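Local coordinates for lipoprotein (Streptococcus pneumoniae, PDB 3CX3), which binds zinc as a surface lipoprotein and probably delivers it to an ABC transporter for uptake into the pneumococcal cell, at residues P125-A128 against G129-A132; E145-E148 against T149-N153; K160-E163 against L164-F168; L269-L272 against E273-M276. All coordinates share one frame; numbering follows the deposited sequence.

Interaction 1. Residues P125-A128 against G129-A132; sequences PEKA and GEEA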
loop_
_atom_site.group_PDB
_atom_site.type_symbol
_atom_site.label_atom_id
_atom_site.label_comp_id
_atom_site.label_asym_id
_atom_site.label_seq_id
_atom_site.Cartn_x
_atom_site.Cartn_y
_atom_site.Cartn_z
ATOM N N PRO A 125 0.446 -9.421 4.285
ATOM C CA PRO A 125 -0.780 -10.156 3.956
ATOM C C PRO A 125 -1.840 -10.138 5.080
ATOM O O PRO A 125 -2.992 -9.797 4.818
ATOM C CB PRO A 125 -0.258 -11.567 3.673
ATOM C CG PRO A 125 1.114 -11.340 3.129
ATOM C CD PRO A 125 1.650 -10.219 3.992
ATOM N N GLU A 126 -1.451 -10.462 6.308
ATOM C CA GLU A 126 -2.341 -10.321 7.475
ATOM C C GLU A 126 -3.036 -8.962 7.609
ATOM O O GLU A 126 -4.232 -8.896 7.927
ATOM C CB GLU A 126 -1.568 -10.564 8.772
ATOM C CG GLU A 126 -1.424 -12.013 9.174
ATOM C CD GLU A 126 -1.678 -12.210 10.650
ATOM O OE1 GLU A 126 -2.722 -11.714 11.141
ATOM O OE2 GLU A 126 -0.836 -12.858 11.310
ATOM N N LYS A 127 -2.262 -7.894 7.383
ATOM C CA LYS A 127 -2.708 -6.531 7.613
ATOM C C LYS A 127 -3.536 -6.010 6.462
ATOM O O LYS A 127 -4.403 -5.150 6.656
ATOM C CB LYS A 127 -1.535 -5.604 7.917
ATOM C CG LYS A 127 -0.865 -5.937 9.264
ATOM C CD LYS A 127 0.267 -4.988 9.577
ATOM C CE LYS A 127 0.994 -5.363 10.846
ATOM N NZ LYS A 127 0.179 -5.055 12.055
ATOM N N ALA A 128 -3.294 -6.511 5.259
ATOM C CA ALA A 128 -4.228 -6.222 4.208
ATOM C C ALA A 128 -5.549 -6.825 4.705
ATOM O O ALA A 128 -6.571 -6.145 4.746
ATOM C CB ALA A 128 -3.780 -6.835 2.901
ATOM N N GLY A 129 -5.505 -8.082 5.140
ATOM C CA GLY A 129 -6.674 -8.765 5.694
ATOM C C GLY A 129 -7.482 -7.958 6.687
ATOM O O GLY A 129 -8.677 -7.732 6.475
ATOM N N GLU A 130 -6.836 -7.505 7.761
ATOM C CA GLU A 130 -7.549 -6.706 8.764
ATOM C C GLU A 130 -8.191 -5.422 8.220
ATOM O O GLU A 130 -9.219 -4.964 8.750
ATOM C CB GLU A 130 -6.740 -6.440 10.048
ATOM C CG GLU A 130 -5.231 -6.434 9.964
ATOM C CD GLU A 130 -4.593 -6.877 11.303
ATOM O OE1 GLU A 130 -3.995 -7.990 11.354
ATOM O OE2 GLU A 130 -4.733 -6.123 12.302
ATOM N N GLU A 131 -7.611 -4.878 7.151
ATOM C CA GLU A 131 -8.078 -3.621 6.590
ATOM C C GLU A 131 -9.284 -3.834 5.704
ATOM O O GLU A 131 -10.145 -2.956 5.613
ATOM C CB GLU A 131 -6.962 -2.917 5.821
ATOM C CG GLU A 131 -7.184 -1.428 5.737
ATOM C CD GLU A 131 -6.131 -0.721 4.942
ATOM O OE1 GLU A 131 -4.975 -1.190 4.924
ATOM O OE2 GLU A 131 -6.453 0.318 4.332
ATOM N N ALA A 132 -9.328 -5.002 5.055
ATOM C CA ALA A 132 -10.507 -5.508 4.327
ATOM C C ALA A 132 -11.736 -5.583 5.223
ATOM O O ALA A 132 -12.813 -5.126 4.842
ATOM C CB ALA A 132 -10.207 -6.880 3.771
#
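E126 and E130 meet on the first turns of helix 125-142, which packs against helices 18-28 and 147-173 in this zinc-binding protein. The frame is a set of backbone i to i+4 bonds. G129 N donates to P125 O over 3.1 Å, in a nearly straight bond (172°). E130 N reaches E126 O at 3.0 Å. E131 N to K127 O is longer, 3.3 Å, and the N-H comes from above the carbonyl plane rather than along a lone pair. The bonds accepted by A128 O are less certain, because that atom sits too close to another part of the model.

The packing contacts run along the turn: E130 CG rests 3.4 Å from K127 CA, and E131 CB lies against the carbonyl O of K127. On the face turned to helix 147-173, the A128 and A132 methyls both touch F157.

The charged contacts are mixed. E126 OE2 is paired in a salt bridge with R193, which probably offsets the nearby negative charge of E130. K127 NZ stops 5.0 Å from E130 OE2, too far for a salt bridge. E131 extends its carboxylate from a CG anti to the backbone N (chi1 -156°), and OE2 hydrogen-bonds H65 ND1. The E126 and E130 carboxylates are turned 40° from each other, with OE1 to OE1 at 3.9 Å.

Interaction 2. Residues E145-E148 against T149-N153; sequences EHKE and TYQKN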
loop_
_atom_site.group_PDB
_atom_site.type_symbol
_atom_site.label_atom_id
_atom_site.label_comp_id
_atom_site.label_asym_id
_atom_site.label_seq_id
_atom_site.Cartn_x
_atom_site.Cartn_y
_atom_site.Cartn_z
ATOM N N GLU A 145 -28.198 -2.957 4.231
ATOM C CA GLU A 145 -28.795 -4.085 3.530
ATOM C C GLU A 145 -27.749 -5.118 3.162
ATOM O O GLU A 145 -27.902 -6.293 3.473
ATOM C CB GLU A 145 -29.584 -3.630 2.300
ATOM C CG GLU A 145 -30.968 -3.096 2.636
ATOM C CD GLU A 145 -31.905 -4.176 3.199
ATOM O OE1 GLU A 145 -32.438 -4.973 2.395
ATOM O OE2 GLU A 145 -32.113 -4.213 4.437
ATOM N N HIS A 146 -26.657 -4.657 2.566
ATOM C CA HIS A 146 -25.715 -5.536 1.890
ATOM C C HIS A 146 -24.617 -6.116 2.780
ATOM O O HIS A 146 -23.599 -6.605 2.280
ATOM C CB HIS A 146 -25.164 -4.827 0.654
ATOM C CG HIS A 146 -26.218 -4.518 -0.365
ATOM N ND1 HIS A 146 -27.086 -3.455 -0.239
ATOM C CD2 HIS A 146 -26.566 -5.152 -1.513
ATOM C CE1 HIS A 146 -27.918 -3.445 -1.268
ATOM N NE2 HIS A 146 -27.619 -4.459 -2.058
ATOM N N LYS A 147 -24.869 -6.107 4.094
ATOM C CA LYS A 147 -23.933 -6.601 5.117
ATOM C C LYS A 147 -23.440 -8.002 4.808
ATOM O O LYS A 147 -22.301 -8.351 5.112
ATOM C CB LYS A 147 -24.585 -6.582 6.503
ATOM C CG LYS A 147 -23.826 -7.382 7.570
ATOM C CD LYS A 147 -24.380 -7.148 8.971
ATOM C CE LYS A 147 -23.546 -7.851 10.050
ATOM N NZ LYS A 147 -24.183 -9.109 10.560
ATOM N N GLU A 148 -24.313 -8.792 4.199
ATOM C CA GLU A 148 -24.005 -10.170 3.855
ATOM C C GLU A 148 -22.920 -10.239 2.803
ATOM O O GLU A 148 -21.960 -10.988 2.950
ATOM C CB GLU A 148 -25.263 -10.873 3.353
ATOM C CG GLU A 148 -26.112 -11.472 4.445
ATOM C CD GLU A 148 -26.509 -10.481 5.526
ATOM O OE1 GLU A 148 -27.231 -9.497 5.209
ATOM O OE2 GLU A 148 -26.097 -10.703 6.695
ATOM N N THR A 149 -23.076 -9.440 1.755
ATOM C CA THR A 149 -22.155 -9.441 0.627
ATOM C C THR A 149 -20.762 -8.972 1.033
ATOM O O THR A 149 -19.762 -9.556 0.598
ATOM C CB THR A 149 -22.712 -8.605 -0.540
ATOM O OG1 THR A 149 -23.979 -9.146 -0.940
ATOM C CG2 THR A 149 -21.756 -8.615 -1.744
ATOM N N TYR A 150 -20.707 -7.946 1.892
ATOM C CA TYR A 150 -19.455 -7.350 2.335
ATOM C C TYR A 150 -18.688 -8.291 3.234
ATOM O O TYR A 150 -17.503 -8.547 2.995
ATOM C CB TYR A 150 -19.676 -6.009 3.062
ATOM C CG TYR A 150 -20.389 -4.938 2.255
ATOM C CD1 TYR A 150 -21.463 -4.237 2.797
ATOM C CD2 TYR A 150 -19.999 -4.638 0.953
ATOM C CE1 TYR A 150 -22.128 -3.274 2.068
ATOM C CE2 TYR A 150 -20.669 -3.674 0.206
ATOM C CZ TYR A 150 -21.723 -2.999 0.773
ATOM O OH TYR A 150 -22.373 -2.038 0.043
ATOM N N GLN A 151 -19.352 -8.807 4.265
ATOM C CA GLN A 151 -18.691 -9.675 5.237
ATOM C C GLN A 151 -18.143 -10.987 4.641
ATOM O O GLN A 151 -17.172 -11.548 5.168
ATOM C CB GLN A 151 -19.605 -9.963 6.430
ATOM C CG GLN A 151 -20.073 -8.719 7.184
ATOM C CD GLN A 151 -18.937 -7.881 7.760
ATOM O OE1 GLN A 151 -18.054 -8.396 8.436
ATOM N NE2 GLN A 151 -18.970 -6.579 7.505
ATOM N N LYS A 152 -18.744 -11.468 3.553
ATOM C CA LYS A 152 -18.253 -12.695 2.915
ATOM C C LYS A 152 -17.155 -12.425 1.859
ATOM O O LYS A 152 -16.199 -13.200 1.726
ATOM C CB LYS A 152 -19.408 -13.562 2.376
ATOM C CG LYS A 152 -18.986 -15.000 1.987
ATOM C CD LYS A 152 -19.953 -16.096 2.519
ATOM C CE LYS A 152 -19.428 -16.823 3.778
ATOM N NZ LYS A 152 -19.004 -15.891 4.872
ATOM N N ASN A 153 -17.279 -11.318 1.134
ATOM C CA ASN A 153 -16.208 -10.879 0.249
ATOM C C ASN A 153 -14.902 -10.638 0.999
ATOM O O ASN A 153 -13.850 -11.166 0.617
ATOM C CB ASN A 153 -16.623 -9.630 -0.517
ATOM C CG ASN A 153 -17.637 -9.929 -1.585
ATOM O OD1 ASN A 153 -18.027 -11.071 -1.771
ATOM N ND2 ASN A 153 -18.074 -8.903 -2.293
#
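The Y150 ring has H146 O over one face, 3.2 Å from CD1, at the start of the long helix 147-173 where H146 is the N-cap residue. K147 N approaches the ring obliquely. H146 CB comes against the outer part of the ring, 3.7 Å from CE1. The ring is set beside the helix start because Y150 CG stands anti to its own carbonyl carbon (chi1 -58°). Its hydroxyl is hydrogen-bonded to D143 and N32, which restrains the outer end of the ring.

H146 O also starts the helical bonding. It takes Y150 N at 3.2 Å; the N-H...O angle is 160°, and the donor sits nearly along the C=O axis. T149 N lies closer, at 2.9 Å, but its bond is bent and weak. The next bond runs from Q151 N to K147 O, at 3.1 Å. K152 N to E148 O is long and weak.

T149 CB lies against H146 O, and a modelled sodium ion sits about 3 Å from the T149 side chain. This end of the helix is at the protein surface. The aliphatic parts of K147 and Q151 cross at an angle, with the two CG atoms 4.0 Å apart.

Interaction 3. Residues K160-E163 against L164-F168; sequences KAQE and LTKKF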
loop_
_atom_site.group_PDB
_atom_site.type_symbol
_atom_site.label_atom_id
_atom_site.label_comp_id
_atom_site.label_asym_id
_atom_site.label_seq_id
_atom_site.Cartn_x
_atom_site.Cartn_y
_atom_site.Cartn_z
ATOM N N LYS A 160 -7.652 -15.994 1.813
ATOM C CA LYS A 160 -6.627 -16.194 0.791
ATOM C C LYS A 160 -5.409 -15.322 1.081
ATOM O O LYS A 160 -4.376 -15.452 0.428
ATOM C CB LYS A 160 -7.175 -15.991 -0.638
ATOM C CG LYS A 160 -8.026 -14.736 -0.859
ATOM C CD LYS A 160 -8.743 -14.768 -2.207
ATOM C CE LYS A 160 -10.014 -13.895 -2.210
ATOM N NZ LYS A 160 -9.769 -12.419 -2.109
ATOM N N ALA A 161 -5.535 -14.446 2.072
ATOM C CA ALA A 161 -4.393 -13.705 2.590
ATOM C C ALA A 161 -3.622 -14.547 3.598
ATOM O O ALA A 161 -2.397 -14.639 3.516
ATOM C CB ALA A 161 -4.832 -12.372 3.213
ATOM N N GLN A 162 -4.329 -15.163 4.547
ATOM C CA GLN A 162 -3.670 -16.039 5.520
ATOM C C GLN A 162 -2.969 -17.194 4.821
ATOM O O GLN A 162 -1.974 -17.699 5.327
ATOM C CB GLN A 162 -4.635 -16.533 6.621
ATOM C CG GLN A 162 -3.935 -17.097 7.924
ATOM C CD GLN A 162 -4.404 -16.433 9.267
ATOM O OE1 GLN A 162 -3.754 -16.586 10.312
ATOM N NE2 GLN A 162 -5.519 -15.694 9.222
ATOM N N GLU A 163 -3.475 -17.571 3.645
ATOM C CA GLU A 163 -2.891 -18.647 2.832
ATOM C C GLU A 163 -1.610 -18.227 2.117
ATOM O O GLU A 163 -0.673 -19.016 1.991
ATOM C CB GLU A 163 -3.915 -19.200 1.834
ATOM C CG GLU A 163 -4.887 -20.155 2.493
ATOM C CD GLU A 163 -5.866 -20.773 1.524
ATOM O OE1 GLU A 163 -6.823 -20.073 1.110
ATOM O OE2 GLU A 163 -5.698 -21.974 1.199
ATOM N N LEU A 164 -1.587 -16.985 1.654
ATOM C CA LEU A 164 -0.397 -16.364 1.093
ATOM C C LEU A 164 0.759 -16.333 2.124
ATOM O O LEU A 164 1.896 -16.700 1.799
ATOM C CB LEU A 164 -0.771 -14.968 0.550
ATOM C CG LEU A 164 0.194 -14.018 -0.183
ATOM C CD1 LEU A 164 1.234 -14.767 -1.013
ATOM C CD2 LEU A 164 -0.568 -13.039 -1.063
ATOM N N THR A 165 0.455 -15.924 3.360
ATOM C CA THR A 165 1.409 -15.977 4.493
ATOM C C THR A 165 1.954 -17.385 4.737
ATOM O O THR A 165 3.122 -17.542 5.084
ATOM C CB THR A 165 0.783 -15.459 5.834
ATOM O OG1 THR A 165 0.313 -14.119 5.677
ATOM C CG2 THR A 165 1.806 -15.465 6.967
ATOM N N LYS A 166 1.096 -18.391 4.568
ATOM C CA LYS A 166 1.459 -19.808 4.742
ATOM C C LYS A 166 2.338 -20.365 3.626
ATOM O O LYS A 166 3.350 -21.028 3.889
ATOM C CB LYS A 166 0.213 -20.685 4.860
ATOM C CG LYS A 166 -0.059 -21.157 6.252
ATOM C CD LYS A 166 -1.176 -20.381 6.882
ATOM C CE LYS A 166 -2.019 -21.296 7.752
ATOM N NZ LYS A 166 -2.416 -22.543 7.018
ATOM N N LYS A 167 1.936 -20.115 2.383
ATOM C CA LYS A 167 2.723 -20.519 1.231
ATOM C C LYS A 167 4.130 -19.956 1.377
ATOM O O LYS A 167 5.108 -20.684 1.214
ATOM C CB LYS A 167 2.053 -20.041 -0.061
ATOM C CG LYS A 167 2.687 -20.504 -1.374
ATOM C CD LYS A 167 1.776 -20.119 -2.538
ATOM C CE LYS A 167 2.535 -19.996 -3.836
ATOM N NZ LYS A 167 2.606 -21.308 -4.522
ATOM N N PHE A 168 4.218 -18.684 1.758
ATOM C CA PHE A 168 5.487 -17.963 1.797
ATOM C C PHE A 168 6.360 -18.038 3.056
ATOM O O PHE A 168 7.565 -17.793 2.979
ATOM C CB PHE A 168 5.264 -16.505 1.400
ATOM C CG PHE A 168 5.253 -16.307 -0.068
ATOM C CD1 PHE A 168 6.432 -16.052 -0.751
ATOM C CD2 PHE A 168 4.077 -16.441 -0.787
ATOM C CE1 PHE A 168 6.427 -15.900 -2.126
ATOM C CE2 PHE A 168 4.069 -16.279 -2.167
ATOM C CZ PHE A 168 5.244 -16.008 -2.827
#
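L164 N makes a weak, long bond of 3.4 Å to K160 O, and L164 CB lies 3.4 Å from A161 O. CG is anti to the backbone N (chi1 -177°). The isobutyl group thus leaves the turn and enters the interface with helix 268-281, where it meets E273 and M276.

T165 is held more firmly. Its N donates to A161 O over 3.1 Å, close to straight at 169°. The side-chain OG1 stands 3.5 Å from the same A161 O. T165 CB also touches Q162 O.

K166 N bonds to Q162 O, with the N-H tilted from the carbonyl plane. The lysine chain then bends back over that carbonyl, and CD reaches 3.2 Å from Q162 O. K166 CD is also 4.4 Å from Q162 CG, a loose aliphatic contact. The ammonium NZ is 6.7 Å from E163 OE2, beyond salt-bridge distance.

K167 N gives the shortest bond of the row, 2.9 Å to E163 O. Its CB packs on the same oxygen.

F168 belongs to the next turn. Its N bonds L164 O, which also lies in the plane of the ring at its edge. K171 adds a cation-pi contact to the ring.

The result is an amphipathic stretch of helix, with Q162, E163, K166 and K167 exposed and A161, L164 and F168 buried. It belongs to the long helix 147-173, consistent with the single long helix that links the two lobes in the zinc- and manganese-binding receptors of ABC transporters.

Interaction 4. Residues L269-L272 against E273-M276; sequences LENL and EENM
L269 to M276 form a regular alpha-helical run in helix 268-281, in which each N from E273 to M276 bonds the carbonyl four residues earlier. The L269 O to E273 N bond is 2.8 Å long. E274 N meets E270 O from above the carbonyl plane, whereas M276 N lies in the plane of the L272 carbonyl.

N271 O carries two donors. N275 N comes at 3.2 Å and nearly straight, at 168°. The side chain of N275 adds ND2 at 2.8 Å, but this bond is strongly bent and weak. N275 CG stands beside its own backbone N (chi1 -61°), which swings the amide back toward the preceding turn. The other amide atom, OD1, is held by N256.

N271 and E274 lie side by side and point the same way, with N271 OD1 4.0 Å from E274 OE2. N271 OD1 has its own donor in N264.

The apolar contact is between L272 and M276, which is present as selenomethionine. The two chains cross, with SE 4.0 Å from L272 CG, while M276 CG rests 3.2 Å from L272 O. E270 OE2 accepts from T267 N, just before the first turn of the helix.

Asparagine amides tie this helix to N256 and N264, giving the polar group of the buried N271 a partner, while L272 and M276 pack their apolar atoms together.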
loop_
_atom_site.group_PDB
_atom_site.type_symbol
_atom_site.label_atom_id
_atom_site.label_comp_id
_atom_site.label_asym_id
_atom_site.label_seq_id
_atom_site.Cartn_x
_atom_site.Cartn_y
_atom_site.Cartn_z
ATOM N N LEU A 269 -4.453 -9.375 -3.975
ATOM C CA LEU A 269 -3.613 -10.418 -3.414
ATOM C C LEU A 269 -2.741 -11.120 -4.456
ATOM O O LEU A 269 -1.607 -11.522 -4.161
ATOM C CB LEU A 269 -4.456 -11.413 -2.632
ATOM C CG LEU A 269 -4.861 -10.874 -1.257
ATOM C CD1 LEU A 269 -5.768 -11.854 -0.532
ATOM C CD2 LEU A 269 -3.632 -10.532 -0.402
ATOM N N GLU A 270 -3.263 -11.241 -5.671
ATOM C CA GLU A 270 -2.506 -11.738 -6.809
ATOM C C GLU A 270 -1.288 -10.862 -7.135
ATOM O O GLU A 270 -0.224 -11.399 -7.455
ATOM C CB GLU A 270 -3.424 -11.913 -8.020
ATOM C CG GLU A 270 -4.370 -13.095 -7.856
ATOM C CD GLU A 270 -5.322 -13.308 -9.013
ATOM O OE1 GLU A 270 -6.015 -14.346 -8.985
ATOM O OE2 GLU A 270 -5.393 -12.463 -9.938
ATOM N N ASN A 271 -1.437 -9.531 -7.041
ATOM C CA ASN A 271 -0.309 -8.589 -7.207
ATOM C C ASN A 271 0.665 -8.558 -6.018
ATOM O O ASN A 271 1.896 -8.441 -6.203
ATOM C CB ASN A 271 -0.802 -7.157 -7.458
ATOM C CG ASN A 271 -1.285 -6.926 -8.876
ATOM O OD1 ASN A 271 -0.517 -6.991 -9.843
ATOM N ND2 ASN A 271 -2.561 -6.597 -9.000
ATOM N N LEU A 272 0.111 -8.616 -4.801
ATOM C CA LEU A 272 0.928 -8.759 -3.600
ATOM C C LEU A 272 1.790 -10.010 -3.739
ATOM O O LEU A 272 3.021 -9.937 -3.654
ATOM C CB LEU A 272 0.055 -8.805 -2.337
ATOM C CG LEU A 272 0.676 -8.861 -0.933
ATOM C CD1 LEU A 272 1.769 -7.825 -0.680
ATOM C CD2 LEU A 272 -0.408 -8.705 0.087
ATOM N N GLU A 273 1.135 -11.140 -4.006
ATOM C CA GLU A 273 1.821 -12.400 -4.194
ATOM C C GLU A 273 2.887 -12.326 -5.274
ATOM O O GLU A 273 3.983 -12.886 -5.099
ATOM C CB GLU A 273 0.832 -13.525 -4.513
ATOM C CG GLU A 273 1.483 -14.789 -5.064
ATOM C CD GLU A 273 0.722 -16.068 -4.724
ATOM O OE1 GLU A 273 1.357 -17.153 -4.695
ATOM O OE2 GLU A 273 -0.499 -15.999 -4.483
ATOM N N GLU A 274 2.583 -11.666 -6.394
ATOM C CA GLU A 274 3.546 -11.604 -7.501
ATOM C C GLU A 274 4.863 -10.931 -7.079
ATOM O O GLU A 274 5.946 -11.404 -7.400
ATOM C CB GLU A 274 2.963 -10.915 -8.726
ATOM C CG GLU A 274 4.038 -10.565 -9.741
ATOM C CD GLU A 274 3.491 -10.069 -11.050
ATOM O OE1 GLU A 274 3.887 -10.640 -12.095
ATOM O OE2 GLU A 274 2.670 -9.118 -11.038
ATOM N N ASN A 275 4.765 -9.827 -6.354
ATOM C CA ASN A 275 5.961 -9.188 -5.833
ATOM C C ASN A 275 6.553 -9.984 -4.683
ATOM O O ASN A 275 7.744 -9.893 -4.417
ATOM C CB ASN A 275 5.680 -7.742 -5.440
ATOM C CG ASN A 275 5.229 -6.907 -6.619
ATOM O OD1 ASN A 275 6.022 -6.590 -7.515
ATOM N ND2 ASN A 275 3.942 -6.564 -6.640
HETATM N N MSE A 276 5.738 -10.795 -4.023
HETATM C CA MSE A 276 6.276 -11.702 -3.020
HETATM C C MSE A 276 7.115 -12.808 -3.638
HETATM O O MSE A 276 8.108 -13.223 -3.034
HETATM C CB MSE A 276 5.183 -12.239 -2.122
HETATM C CG MSE A 276 4.682 -11.179 -1.183
HETATM SE SE MSE A 276 3.216 -11.788 -0.104
HETATM C CE MSE A 276 4.158 -13.007 1.093
#

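Interactions 2 and 3 are separate turns of helix 147-173, their centres about 23 Å apart. Interaction 3 touches both interaction 1 and interaction 4, with centres about 12 Å and 11 Å away. P125 CB lies 3.3 Å from T165 OG1, and F168 CE1 lies 3.3 Å from M276 O. Interactions 1 and 4 also meet directly, P125 CG being 3.9 Å from M276 SE. Three helices therefore pack together at P125, T165 and M276. Interaction 2 touches none of the others. The zinc is bound by H44, H120, H184 and E259. The side chains of E131 and L272 are each about 13 Å from it, so interactions 1 and 4 lie outside the metal's first shell.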